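Local coordinates for protein extracellular ligand-binding receptor (Desulfitobacterium hafniense, PDB 4Q6B) that binds leucine and probably serves as the extracellular substrate-binding component of an ABC transporter for amino acids, at residues E31-E36 with A292-A297; E36-G41 with G45-L50; E298-S303 with A309-G314. One frame throughout, in Å; residues are numbered along the deposited sequence.

Contact 1: residues E31-E36 with A292-A297; sequences ELAVQE and AVILLA
Val293 O accepts a hydrogen bond from Ala297 N at 2.9 Å, a turn of ordinary helix, and the side chain of the same valine is one of the main parts of the contact with helix 26-39. No polar bond crosses between the segments. Their axes approach to 9.0 Å at 34°, and the CA atoms of Ala33 and Val293 lie 6.1 Å apart, a closeness made possible by a methyl as the whole side chain of Ala33. That methyl points toward the facing helix, and its CB meets Val293 CG1 at 3.5 Å, tighter than usual for two carbons. With CG1 of Val293 anti to its own N (chi1 168°), this branch also reaches Val34 CG2, at 4.0 Å. Ile294 closes over the methyl from another side: its CD1 lies 3.8 Å from Ala33 CB and 3.9 Å from Ala33 O. A beta-branched residue suits each of the larger positions, since it fills the groove close to its own backbone, while alanine gives the helices room to approach. Tyr290, one turn before Ile294, touches Leu32, Ala33 and Glu36, and Val293 also packs on Ile79 of the parallel sheet. Helix 284-301, late in the sequence, thus returns to the lobe built by the first strands and helices, as in other type I periplasmic binding proteins. Held by dispersion and exclusion of water, with no bond across it, the pairing depends on shape: one methyl fitted against two branched side chains.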
ATOM      1  N   GLU A  31      -3.290  17.302   1.552  1.00 15.19           N
ATOM      2  CA  GLU A  31      -3.417  18.760   1.678  1.00 19.86           C
ATOM      3  C   GLU A  31      -2.065  19.473   1.509  1.00 19.93           C
ATOM      4  O   GLU A  31      -1.969  20.495   0.838  1.00 18.90           O
ATOM      5  CB  GLU A  31      -4.097  19.125   3.015  1.00 21.62           C
ATOM      6  CG  GLU A  31      -4.170  20.623   3.336  1.00 26.27           C
ATOM      7  CD  GLU A  31      -4.680  20.931   4.749  1.00 37.15           C
ATOM      8  OE1 GLU A  31      -3.908  20.792   5.743  1.00 34.27           O
ATOM      9  OE2 GLU A  31      -5.860  21.325   4.855  1.00 42.59           O
ATOM     10  N   LEU A  32      -1.017  18.890   2.065  1.00 14.98           N
ATOM     11  CA  LEU A  32       0.332  19.420   1.854  1.00 17.12           C
ATOM     12  C   LEU A  32       0.708  19.449   0.361  1.00 16.02           C
ATOM     13  O   LEU A  32       1.347  20.392  -0.088  1.00 19.51           O
ATOM     14  CB  LEU A  32       1.352  18.596   2.651  1.00 17.68           C
ATOM     15  CG  LEU A  32       2.731  19.230   2.814  1.00 18.30           C
ATOM     16  CD1 LEU A  32       2.765  20.472   3.731  1.00 24.44           C
ATOM     17  CD2 LEU A  32       3.753  18.217   3.333  1.00 19.64           C
ATOM     18  N   ALA A  33       0.344  18.423  -0.400  1.00 15.51           N
ATOM     19  CA  ALA A  33       0.686  18.411  -1.848  1.00 13.98           C
ATOM     20  C   ALA A  33      -0.086  19.441  -2.651  1.00 14.09           C
ATOM     21  O   ALA A  33       0.460  20.087  -3.533  1.00 18.84           O
ATOM     22  CB  ALA A  33       0.450  17.038  -2.409  1.00 15.43           C
ATOM     23  N   VAL A  34      -1.375  19.548  -2.356  1.00 17.15           N
ATOM     24  CA  VAL A  34      -2.192  20.528  -3.033  1.00 18.86           C
ATOM     25  C   VAL A  34      -1.653  21.933  -2.759  1.00 21.48           C
ATOM     26  O   VAL A  34      -1.600  22.794  -3.669  1.00 21.09           O
ATOM     27  CB  VAL A  34      -3.629  20.413  -2.541  1.00 16.65           C
ATOM     28  CG1 VAL A  34      -4.443  21.579  -3.091  1.00 19.76           C
ATOM     29  CG2 VAL A  34      -4.215  19.089  -3.015  1.00 18.74           C
ATOM     30  N   GLN A  35      -1.229  22.189  -1.516  0.50 21.16           N
ATOM     31  CA  GLN A  35      -0.702  23.513  -1.143  0.50 22.17           C
ATOM     32  C   GLN A  35       0.580  23.789  -1.919  0.50 20.96           C
ATOM     33  O   GLN A  35       0.824  24.907  -2.404  0.50 24.08           O
ATOM     34  CB  GLN A  35      -0.331  23.602   0.358  0.50 28.34           C
ATOM     35  CG  GLN A  35      -1.442  23.404   1.388  0.50 32.34           C
ATOM     36  CD  GLN A  35      -2.396  24.587   1.537  0.50 37.37           C
ATOM     37  OE1 GLN A  35      -3.354  24.521   2.325  0.50 38.81           O
ATOM     38  NE2 GLN A  35      -2.144  25.675   0.791  0.50 38.98           N
ATOM     39  N   GLU A  36       1.385  22.743  -2.080  1.00 21.59           N
ATOM     40  CA  GLU A  36       2.645  22.887  -2.817  1.00 24.23           C
ATOM     41  C   GLU A  36       2.357  23.191  -4.299  1.00 18.74           C
ATOM     42  O   GLU A  36       2.990  24.059  -4.882  1.00 21.84           O
ATOM     43  CB  GLU A  36       3.488  21.598  -2.663  1.00 25.60           C
ATOM     44  CG  GLU A  36       4.767  21.571  -3.497  1.00 32.58           C
ATOM     45  CD  GLU A  36       5.759  22.676  -3.140  1.00 42.43           C
ATOM     46  OE1 GLU A  36       6.515  23.099  -4.045  1.00 47.21           O
ATOM     47  OE2 GLU A  36       5.794  23.122  -1.968  1.00 44.93           O
ATOM     48  N   ALA A 292       0.809  10.921  -4.883  1.00 11.91           N
ATOM     49  CA  ALA A 292      -0.244  10.724  -5.883  1.00 10.82           C
ATOM     50  C   ALA A 292      -0.702  12.077  -6.424  1.00 13.91           C
ATOM     51  O   ALA A 292      -0.979  12.215  -7.591  1.00 16.14           O
ATOM     52  CB  ALA A 292      -1.453   9.991  -5.269  1.00 10.92           C
ATOM     53  N   VAL A 293      -0.872  13.049  -5.536  1.00 11.68           N
ATOM     54  CA  VAL A 293      -1.291  14.389  -5.934  1.00 14.17           C
ATOM     55  C   VAL A 293      -0.213  15.017  -6.807  1.00 18.25           C
ATOM     56  O   VAL A 293      -0.523  15.588  -7.860  1.00 18.20           O
ATOM     57  CB  VAL A 293      -1.584  15.305  -4.707  1.00 13.06           C
ATOM     58  CG1 VAL A 293      -1.724  16.795  -5.139  1.00 16.43           C
ATOM     59  CG2 VAL A 293      -2.827  14.854  -3.972  1.00 14.46           C
ATOM     60  N   ILE A 294       1.054  14.864  -6.422  1.00 14.92           N
ATOM     61  CA  ILE A 294       2.106  15.532  -7.179  1.00 15.70           C
ATOM     62  C   ILE A 294       2.207  14.898  -8.580  1.00 19.80           C
ATOM     63  O   ILE A 294       2.380  15.617  -9.598  1.00 20.64           O
ATOM     64  CB  ILE A 294       3.472  15.486  -6.476  1.00 16.40           C
ATOM     65  CG1 ILE A 294       3.448  16.218  -5.118  1.00 16.80           C
ATOM     66  CG2 ILE A 294       4.547  16.155  -7.365  1.00 22.69           C
ATOM     67  CD1 ILE A 294       3.025  17.647  -5.175  1.00 20.97           C
ATOM     68  N   LEU A 295       2.120  13.562  -8.622  0.57 17.53           N
ATOM     69  CA  LEU A 295       2.188  12.794  -9.871  0.57 16.90           C
ATOM     70  C   LEU A 295       1.043  13.219 -10.797  0.57 16.15           C
ATOM     71  O   LEU A 295       1.258  13.571 -11.960  0.57 17.02           O
ATOM     72  CB  LEU A 295       2.048  11.284  -9.584  0.57 21.24           C
ATOM     73  CG  LEU A 295       3.217  10.347  -9.231  0.57 23.12           C
ATOM     74  CD1 LEU A 295       2.847   9.216  -8.243  0.57 22.29           C
ATOM     75  CD2 LEU A 295       3.785   9.754 -10.515  0.57 19.83           C
ATOM     76  N   LEU A 296      -0.174  13.231 -10.264  1.00 14.24           N
ATOM     77  CA  LEU A 296      -1.338  13.575 -11.108  1.00 14.53           C
ATOM     78  C   LEU A 296      -1.251  15.022 -11.600  1.00 14.48           C
ATOM     79  O   LEU A 296      -1.610  15.357 -12.751  1.00 15.38           O
ATOM     80  CB  LEU A 296      -2.656  13.373 -10.380  1.00 12.77           C
ATOM     81  CG  LEU A 296      -2.996  11.928 -10.102  1.00  9.70           C
ATOM     82  CD1 LEU A 296      -4.187  11.862  -9.121  1.00 16.90           C
ATOM     83  CD2 LEU A 296      -3.365  11.221 -11.405  1.00 16.15           C
ATOM     84  N   ALA A 297      -0.753  15.910 -10.756  1.00 14.35           N
ATOM     85  CA  ALA A 297      -0.676  17.309 -11.187  1.00 20.57           C
ATOM     86  C   ALA A 297       0.337  17.466 -12.305  1.00 23.56           C
ATOM     87  O   ALA A 297       0.100  18.214 -13.266  1.00 21.84           O
ATOM     88  CB  ALA A 297      -0.359  18.247  -9.978  1.00 20.13           C
TER

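Contact 2: residues E36-G41 with G45-L50; sequences EINEQG and GRKLSL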
ATOM      1  N   GLU A  36       1.385  22.743  -2.080  1.00 21.59           N
ATOM      2  CA  GLU A  36       2.645  22.887  -2.817  1.00 24.23           C
ATOM      3  C   GLU A  36       2.357  23.191  -4.299  1.00 18.74           C
ATOM      4  O   GLU A  36       2.990  24.059  -4.882  1.00 21.84           O
ATOM      5  CB  GLU A  36       3.488  21.598  -2.663  1.00 25.60           C
ATOM      6  CG  GLU A  36       4.767  21.571  -3.497  1.00 32.58           C
ATOM      7  CD  GLU A  36       5.759  22.676  -3.140  1.00 42.43           C
ATOM      8  OE1 GLU A  36       6.515  23.099  -4.045  1.00 47.21           O
ATOM      9  OE2 GLU A  36       5.794  23.122  -1.968  1.00 44.93           O
ATOM     10  N   ILE A  37       1.375  22.500  -4.871  1.00 19.72           N
ATOM     11  CA  ILE A  37       1.037  22.654  -6.300  1.00 19.43           C
ATOM     12  C   ILE A  37       0.529  24.078  -6.537  1.00 19.92           C
ATOM     13  O   ILE A  37       0.979  24.781  -7.451  1.00 20.32           O
ATOM     14  CB  ILE A  37      -0.018  21.649  -6.732  1.00 18.23           C
ATOM     15  CG1 ILE A  37       0.565  20.215  -6.773  1.00 20.67           C
ATOM     16  CG2 ILE A  37      -0.637  22.047  -8.096  1.00 17.26           C
ATOM     17  CD1 ILE A  37       1.773  20.100  -7.684  1.00 20.94           C
ATOM     18  N   ASN A  38      -0.407  24.519  -5.695  1.00 20.29           N
ATOM     19  CA  ASN A  38      -0.861  25.927  -5.780  1.00 19.96           C
ATOM     20  C   ASN A  38       0.199  27.019  -5.530  1.00 21.99           C
ATOM     21  O   ASN A  38       0.210  28.091  -6.191  1.00 23.98           O
ATOM     22  CB  ASN A  38      -2.104  26.093  -4.898  1.00 19.69           C
ATOM     23  CG  ASN A  38      -3.319  25.306  -5.472  1.00 22.22           C
ATOM     24  OD1 ASN A  38      -3.389  25.071  -6.690  1.00 23.86           O
ATOM     25  ND2 ASN A  38      -4.241  24.867  -4.601  1.00 20.75           N
ATOM     26  N   GLU A  39       1.130  26.766  -4.615  1.00 23.19           N
ATOM     27  CA  GLU A  39       2.184  27.728  -4.367  1.00 24.70           C
ATOM     28  C   GLU A  39       3.067  27.871  -5.615  1.00 25.15           C
ATOM     29  O   GLU A  39       3.638  28.940  -5.884  1.00 27.21           O
ATOM     30  CB  GLU A  39       3.000  27.288  -3.136  1.00 31.26           C
ATOM     31  CG  GLU A  39       2.410  27.776  -1.796  1.00 47.42           C
ATOM     32  CD  GLU A  39       2.924  27.000  -0.563  1.00 61.97           C
ATOM     33  OE1 GLU A  39       3.914  26.230  -0.675  1.00 66.30           O
ATOM     34  OE2 GLU A  39       2.319  27.157   0.526  1.00 66.87           O
ATOM     35  N   GLN A  40       3.159  26.796  -6.391  1.00 25.54           N
ATOM     36  CA  GLN A  40       4.019  26.782  -7.583  1.00 29.76           C
ATOM     37  C   GLN A  40       3.254  27.241  -8.819  1.00 28.28           C
ATOM     38  O   GLN A  40       3.785  27.229  -9.925  1.00 30.87           O
ATOM     39  CB  GLN A  40       4.586  25.382  -7.830  1.00 34.42           C
ATOM     40  CG  GLN A  40       5.656  25.029  -6.834  1.00 38.93           C
ATOM     41  CD  GLN A  40       6.697  26.123  -6.730  1.00 53.40           C
ATOM     42  OE1 GLN A  40       7.241  26.575  -7.742  1.00 60.12           O
ATOM     43  NE2 GLN A  40       6.966  26.578  -5.505  1.00 59.55           N
ATOM     44  N   GLY A  41       2.006  27.653  -8.632  1.00 26.25           N
ATOM     45  CA  GLY A  41       1.252  28.244  -9.727  1.00 28.38           C
ATOM     46  C   GLY A  41       0.099  27.402 -10.256  1.00 26.58           C
ATOM     47  O   GLY A  41      -0.454  27.727 -11.306  1.00 30.09           O
ATOM     48  N   GLY A  45      -2.346  27.145 -14.752  1.00 28.05           N
ATOM     49  CA  GLY A  45      -2.774  28.430 -14.233  1.00 30.65           C
ATOM     50  C   GLY A  45      -4.048  28.389 -13.399  1.00 32.94           C
ATOM     51  O   GLY A  45      -4.526  29.451 -12.981  1.00 34.96           O
ATOM     52  N   ARG A  46      -4.586  27.194 -13.145  1.00 29.15           N
ATOM     53  CA  ARG A  46      -5.814  27.044 -12.356  1.00 24.50           C
ATOM     54  C   ARG A  46      -5.534  26.506 -10.946  1.00 22.42           C
ATOM     55  O   ARG A  46      -4.684  25.624 -10.761  1.00 25.18           O
ATOM     56  CB  ARG A  46      -6.786  26.078 -13.058  1.00 28.46           C
ATOM     57  CG  ARG A  46      -7.462  26.696 -14.227  1.00 34.27           C
ATOM     58  CD  ARG A  46      -7.392  25.836 -15.463  1.00 41.84           C
ATOM     59  NE  ARG A  46      -8.687  25.218 -15.728  1.00 52.22           N
ATOM     60  CZ  ARG A  46      -9.211  25.063 -16.941  1.00 54.13           C
ATOM     61  NH1 ARG A  46      -8.556  25.491 -18.023  1.00 55.27           N
ATOM     62  NH2 ARG A  46     -10.393  24.480 -17.073  1.00 55.12           N
ATOM     63  N   LYS A  47      -6.251  27.029  -9.952  1.00 23.78           N
ATOM     64  CA  LYS A  47      -6.168  26.446  -8.591  1.00 22.57           C
ATOM     65  C   LYS A  47      -6.631  24.996  -8.537  1.00 24.35           C
ATOM     66  O   LYS A  47      -7.708  24.655  -9.063  1.00 22.11           O
ATOM     67  CB  LYS A  47      -7.018  27.287  -7.627  1.00 25.90           C
ATOM     68  CG  LYS A  47      -6.891  26.831  -6.175  1.00 29.97           C
ATOM     69  CD  LYS A  47      -7.940  27.497  -5.329  1.00 38.77           C
ATOM     70  CE  LYS A  47      -7.713  27.246  -3.853  1.00 47.30           C
ATOM     71  NZ  LYS A  47      -8.877  27.770  -3.075  1.00 53.34           N
ATOM     72  N   LEU A  48      -5.834  24.148  -7.872  1.00 20.25           N
ATOM     73  CA  LEU A  48      -6.148  22.737  -7.661  1.00 18.72           C
ATOM     74  C   LEU A  48      -6.956  22.564  -6.366  1.00 20.81           C
ATOM     75  O   LEU A  48      -6.602  23.151  -5.345  1.00 20.43           O
ATOM     76  CB  LEU A  48      -4.848  21.929  -7.561  1.00 19.39           C
ATOM     77  CG  LEU A  48      -5.015  20.431  -7.273  1.00 19.82           C
ATOM     78  CD1 LEU A  48      -5.906  19.721  -8.312  1.00 19.86           C
ATOM     79  CD2 LEU A  48      -3.605  19.834  -7.255  1.00 22.07           C
ATOM     80  N   SER A  49      -8.060  21.825  -6.436  1.00 20.23           N
ATOM     81  CA  SER A  49      -8.862  21.529  -5.247  1.00 20.27           C
ATOM     82  C   SER A  49      -9.248  20.070  -5.174  1.00 19.68           C
ATOM     83  O   SER A  49      -9.359  19.363  -6.190  1.00 17.81           O
ATOM     84  CB  SER A  49     -10.131  22.381  -5.207  1.00 25.60           C
ATOM     85  OG  SER A  49      -9.748  23.742  -5.097  1.00 32.78           O
ATOM     86  N   LEU A  50      -9.480  19.583  -3.967  1.00 17.99           N
ATOM     87  CA  LEU A  50      -9.875  18.196  -3.861  1.00 15.60           C
ATOM     88  C   LEU A  50     -11.353  18.098  -3.598  1.00 14.86           C
ATOM     89  O   LEU A  50     -11.959  18.985  -2.970  1.00 18.87           O
ATOM     90  CB  LEU A  50      -9.126  17.488  -2.717  1.00 14.93           C
ATOM     91  CG  LEU A  50      -7.618  17.550  -2.757  1.00 17.02           C
ATOM     92  CD1 LEU A  50      -7.028  16.794  -1.526  1.00 21.33           C
ATOM     93  CD2 LEU A  50      -7.130  16.902  -4.044  1.00 19.20           C
TER
HETATM   94  O   HOH W   1       0.328  26.404 -13.962  1.00 35.20           O
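This contact belongs to a beta-alpha-beta unit, strand 10-17, helix 26-39 and strand 47-54, and fastens the last helical turn to the start of the second strand. Asn38 does the fastening with both ends of its amide, aimed at the strand by a CG anti to the carbonyl carbon (chi1 -68°). Its OD1 accepts from Leu48 N at 2.9 Å, nearly straight at 176° and on a lone pair in the carbonyl plane, while its ND2 gives a proton to Leu48 O at 3.0 Å. That oxygen lies almost in the amide plane, so the two bonds together fix the rotation of the amide. The backbones of Lys47 and Ser49 bond to Glu9, Ile11 and Ile13, in and just before strand 10-17, so Leu48 turns its own N-H and C=O to the outer side of this edge strand, and the asparagine occupies them much as a neighbouring strand would. Asparagine fits the task because one short, flat group carries a donor and an acceptor at a suitable spacing. Lys47 CG lies 3.7 Å from Asn38 ND2, and beyond it the extended chain leads away from the helix. Facing the helix, Leu48 CD2 meets Ile37 CG2 at 3.8 Å; Leu48 also rests on Ile13, and Ile37 on Ile294 and Ala297. The helix closes in a Schellman motif at Gly41, whose positive phi (111°) glycine adopts readily, and Gly45 likewise has positive phi. Between these glycines a water donates to Gly41 O at 3.1 Å and accepts from Gly45 N at 2.9 Å.

Contact 3: residues E298-S303 with A309-G314; sequences EALEKS and ATLAQG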
ATOM      1  N   GLU A 298       1.453  16.739 -12.205  1.00 20.30           N
ATOM      2  CA  GLU A 298       2.466  16.809 -13.258  1.00 22.40           C
ATOM      3  C   GLU A 298       1.859  16.282 -14.558  1.00 19.62           C
ATOM      4  O   GLU A 298       2.005  16.928 -15.595  1.00 26.16           O
ATOM      5  CB  GLU A 298       3.718  16.020 -12.846  1.00 24.03           C
ATOM      6  CG  GLU A 298       4.908  16.231 -13.732  1.00 35.58           C
ATOM      7  CD  GLU A 298       6.208  16.088 -12.964  1.00 46.83           C
ATOM      8  OE1 GLU A 298       6.299  16.603 -11.819  1.00 50.26           O
ATOM      9  OE2 GLU A 298       7.140  15.447 -13.495  1.00 55.51           O
ATOM     10  N   ALA A 299       1.153  15.151 -14.507  1.00 17.79           N
ATOM     11  CA  ALA A 299       0.554  14.621 -15.763  1.00 19.91           C
ATOM     12  C   ALA A 299      -0.512  15.568 -16.292  1.00 17.69           C
ATOM     13  O   ALA A 299      -0.636  15.784 -17.522  1.00 20.42           O
ATOM     14  CB  ALA A 299      -0.020  13.241 -15.551  1.00 20.81           C
ATOM     15  N   LEU A 300      -1.296  16.142 -15.378  1.00 16.03           N
ATOM     16  CA  LEU A 300      -2.391  17.037 -15.811  1.00 16.25           C
ATOM     17  C   LEU A 300      -1.890  18.300 -16.462  1.00 16.58           C
ATOM     18  O   LEU A 300      -2.535  18.789 -17.385  1.00 20.27           O
ATOM     19  CB  LEU A 300      -3.289  17.406 -14.620  1.00 16.48           C
ATOM     20  CG  LEU A 300      -4.278  16.343 -14.185  1.00 15.43           C
ATOM     21  CD1 LEU A 300      -4.713  16.600 -12.735  1.00 20.56           C
ATOM     22  CD2 LEU A 300      -5.534  16.294 -15.084  1.00 15.17           C
ATOM     23  N   GLU A 301      -0.776  18.857 -15.985  1.00 17.04           N
ATOM     24  CA  GLU A 301      -0.151  20.039 -16.594  1.00 17.40           C
ATOM     25  C   GLU A 301       0.016  19.854 -18.125  1.00 21.37           C
ATOM     26  O   GLU A 301      -0.113  20.783 -18.905  1.00 26.42           O
ATOM     27  CB  GLU A 301       1.232  20.291 -15.947  1.00 20.28           C
ATOM     28  CG  GLU A 301       1.921  21.587 -16.401  1.00 24.91           C
ATOM     29  CD  GLU A 301       1.120  22.832 -16.018  1.00 33.06           C
ATOM     30  OE1 GLU A 301       1.147  23.835 -16.763  1.00 35.95           O
ATOM     31  OE2 GLU A 301       0.451  22.810 -14.961  1.00 35.63           O
ATOM     32  N   LYS A 302       0.292  18.619 -18.536  1.00 23.39           N
ATOM     33  CA  LYS A 302       0.674  18.364 -19.906  1.00 27.34           C
ATOM     34  C   LYS A 302      -0.487  17.840 -20.720  1.00 24.71           C
ATOM     35  O   LYS A 302      -0.314  17.483 -21.884  1.00 31.63           O
ATOM     36  CB  LYS A 302       1.792  17.317 -19.925  1.00 32.48           C
ATOM     37  CG  LYS A 302       2.993  17.661 -19.048  1.00 41.99           C
ATOM     38  CD  LYS A 302       4.225  16.862 -19.494  1.00 48.09           C
ATOM     39  CE  LYS A 302       5.227  16.700 -18.344  1.00 48.31           C
ATOM     40  NZ  LYS A 302       6.430  15.882 -18.688  1.00 48.20           N
ATOM     41  N   SER A 303      -1.675  17.761 -20.109  1.00 20.00           N
ATOM     42  CA  SER A 303      -2.803  17.067 -20.748  1.00 22.58           C
ATOM     43  C   SER A 303      -3.884  18.026 -21.216  1.00 27.95           C
ATOM     44  O   SER A 303      -3.854  19.203 -20.884  1.00 26.70           O
ATOM     45  CB  SER A 303      -3.439  16.045 -19.797  1.00 24.55           C
ATOM     46  OG  SER A 303      -4.269  16.715 -18.843  1.00 25.35           O
ATOM     47  N   ALA A 309      -9.998  11.130 -20.438  1.00 14.49           N
ATOM     48  CA  ALA A 309      -9.591   9.787 -20.853  1.00 13.79           C
ATOM     49  C   ALA A 309      -8.193   9.787 -21.462  1.00 14.23           C
ATOM     50  O   ALA A 309      -7.637   8.720 -21.741  1.00 14.70           O
ATOM     51  CB  ALA A 309     -10.607   9.173 -21.838  1.00 14.84           C
ATOM     52  N   THR A 310      -7.629  10.975 -21.719  1.00 14.32           N
ATOM     53  CA  THR A 310      -6.236  11.069 -22.210  1.00 15.58           C
ATOM     54  C   THR A 310      -5.192  11.090 -21.086  1.00 16.53           C
ATOM     55  O   THR A 310      -4.010  11.053 -21.369  1.00 16.10           O
ATOM     56  CB  THR A 310      -6.029  12.344 -23.059  1.00 16.14           C
ATOM     57  OG1 THR A 310      -6.167  13.499 -22.211  1.00 16.08           O
ATOM     58  CG2 THR A 310      -7.089  12.421 -24.157  1.00 16.62           C
ATOM     59  N   LEU A 311      -5.604  11.116 -19.832  1.00 14.09           N
ATOM     60  CA  LEU A 311      -4.646  11.304 -18.745  1.00 13.57           C
ATOM     61  C   LEU A 311      -3.829  10.030 -18.453  1.00 13.20           C
ATOM     62  O   LEU A 311      -2.625  10.127 -18.196  1.00 14.09           O
ATOM     63  CB  LEU A 311      -5.347  11.777 -17.480  1.00 12.46           C
ATOM     64  CG  LEU A 311      -4.369  12.174 -16.377  1.00 14.01           C
ATOM     65  CD1 LEU A 311      -3.544  13.432 -16.799  1.00 14.13           C
ATOM     66  CD2 LEU A 311      -5.192  12.391 -15.091  1.00 14.39           C
ATOM     67  N   ALA A 312      -4.466   8.855 -18.571  1.00 16.65           N
ATOM     68  CA  ALA A 312      -3.776   7.574 -18.299  1.00 14.76           C
ATOM     69  C   ALA A 312      -2.509   7.416 -19.132  1.00 17.22           C
ATOM     70  O   ALA A 312      -1.453   7.041 -18.600  1.00 14.89           O
ATOM     71  CB  ALA A 312      -4.729   6.386 -18.562  1.00 12.98           C
ATOM     72  N   GLN A 313      -2.597   7.691 -20.426  1.00 14.70           N
ATOM     73  CA  GLN A 313      -1.413   7.628 -21.270  1.00 15.99           C
ATOM     74  C   GLN A 313      -0.387   8.655 -20.820  1.00 17.76           C
ATOM     75  O   GLN A 313       0.796   8.408 -20.890  1.00 19.56           O
ATOM     76  CB  GLN A 313      -1.732   7.735 -22.769  1.00 17.41           C
ATOM     77  CG  GLN A 313      -0.580   7.348 -23.700  1.00 25.84           C
ATOM     78  CD  GLN A 313      -0.039   5.940 -23.463  1.00 32.88           C
ATOM     79  OE1 GLN A 313      -0.780   4.975 -23.454  1.00 35.41           O
ATOM     80  NE2 GLN A 313       1.260   5.833 -23.255  1.00 31.03           N
ATOM     81  N   GLY A 314      -0.847   9.814 -20.365  1.00 19.88           N
ATOM     82  CA  GLY A 314       0.085  10.817 -19.881  1.00 19.07           C
ATOM     83  C   GLY A 314       0.830  10.341 -18.644  1.00 20.77           C
ATOM     84  O   GLY A 314       2.012  10.642 -18.490  1.00 20.91           O
TER
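After helix 284-301 ends, the chain turns back and 309-314 passes 298-303 at a slant, in roughly opposed direction, with the CA atoms of Ala299 and Gly314 5.6 Å apart and those of Ser303 and Leu311 6.4 Å. Glycine suits the closer approach: Gly314 brings no side chain of its own, so its backbone comes close to the methyl of Ala299. Leu311 supplies the filling. Its CG stands anti to the backbone N (chi1 -172°), which carries the branched end across to the other helix. There CD1 settles over the end of the helix, 3.7 Å from Ala299 CB and 3.9 Å from Ser303 OG, while CD2 meets Leu300 CD2 at 3.9 Å. The small Ala299 and Ser303 leave room for CD1, and Leu300 gives CD2 an apolar partner. Thr310, at the margin, hydrogen-bonds through OG1 to His307 O in the connecting loop, and Ser303 O accepts a bond from Gln44 NE2. Leu311 also packs on Ala77 and Leu300 on Gln76, both on strand 75-79. Two successive helices joined by a short loop and seated by leucines against a parallel sheet fit the layered alpha-beta lobe of periplasmic binding proteins.

All three contacts lie in the lobe built round the parallel sheet. Contacts 1 and 2, centres 8 Å apart, share Glu36 and helix 26-39 and are continuous: Ile294 CD1 touches Ile37 CD1, and Val34 CG2 touches Leu50 CG, each at 3.7 Å. Contact 3, about 15 Å from contact 1 between centres, uses the later part of helix 284-301 and touches contact 1 loosely, Leu296 CD2 to Leu311 CD2 at 4.3 Å; contacts 2 and 3 stay about 5 Å apart at their nearest atoms. None forms the leucine pocket, yet that helix carries the pocket residue Tyr285 near its start. The side chain of Thr310 in contact 3 lies about 10 Å from a bound calcium ion.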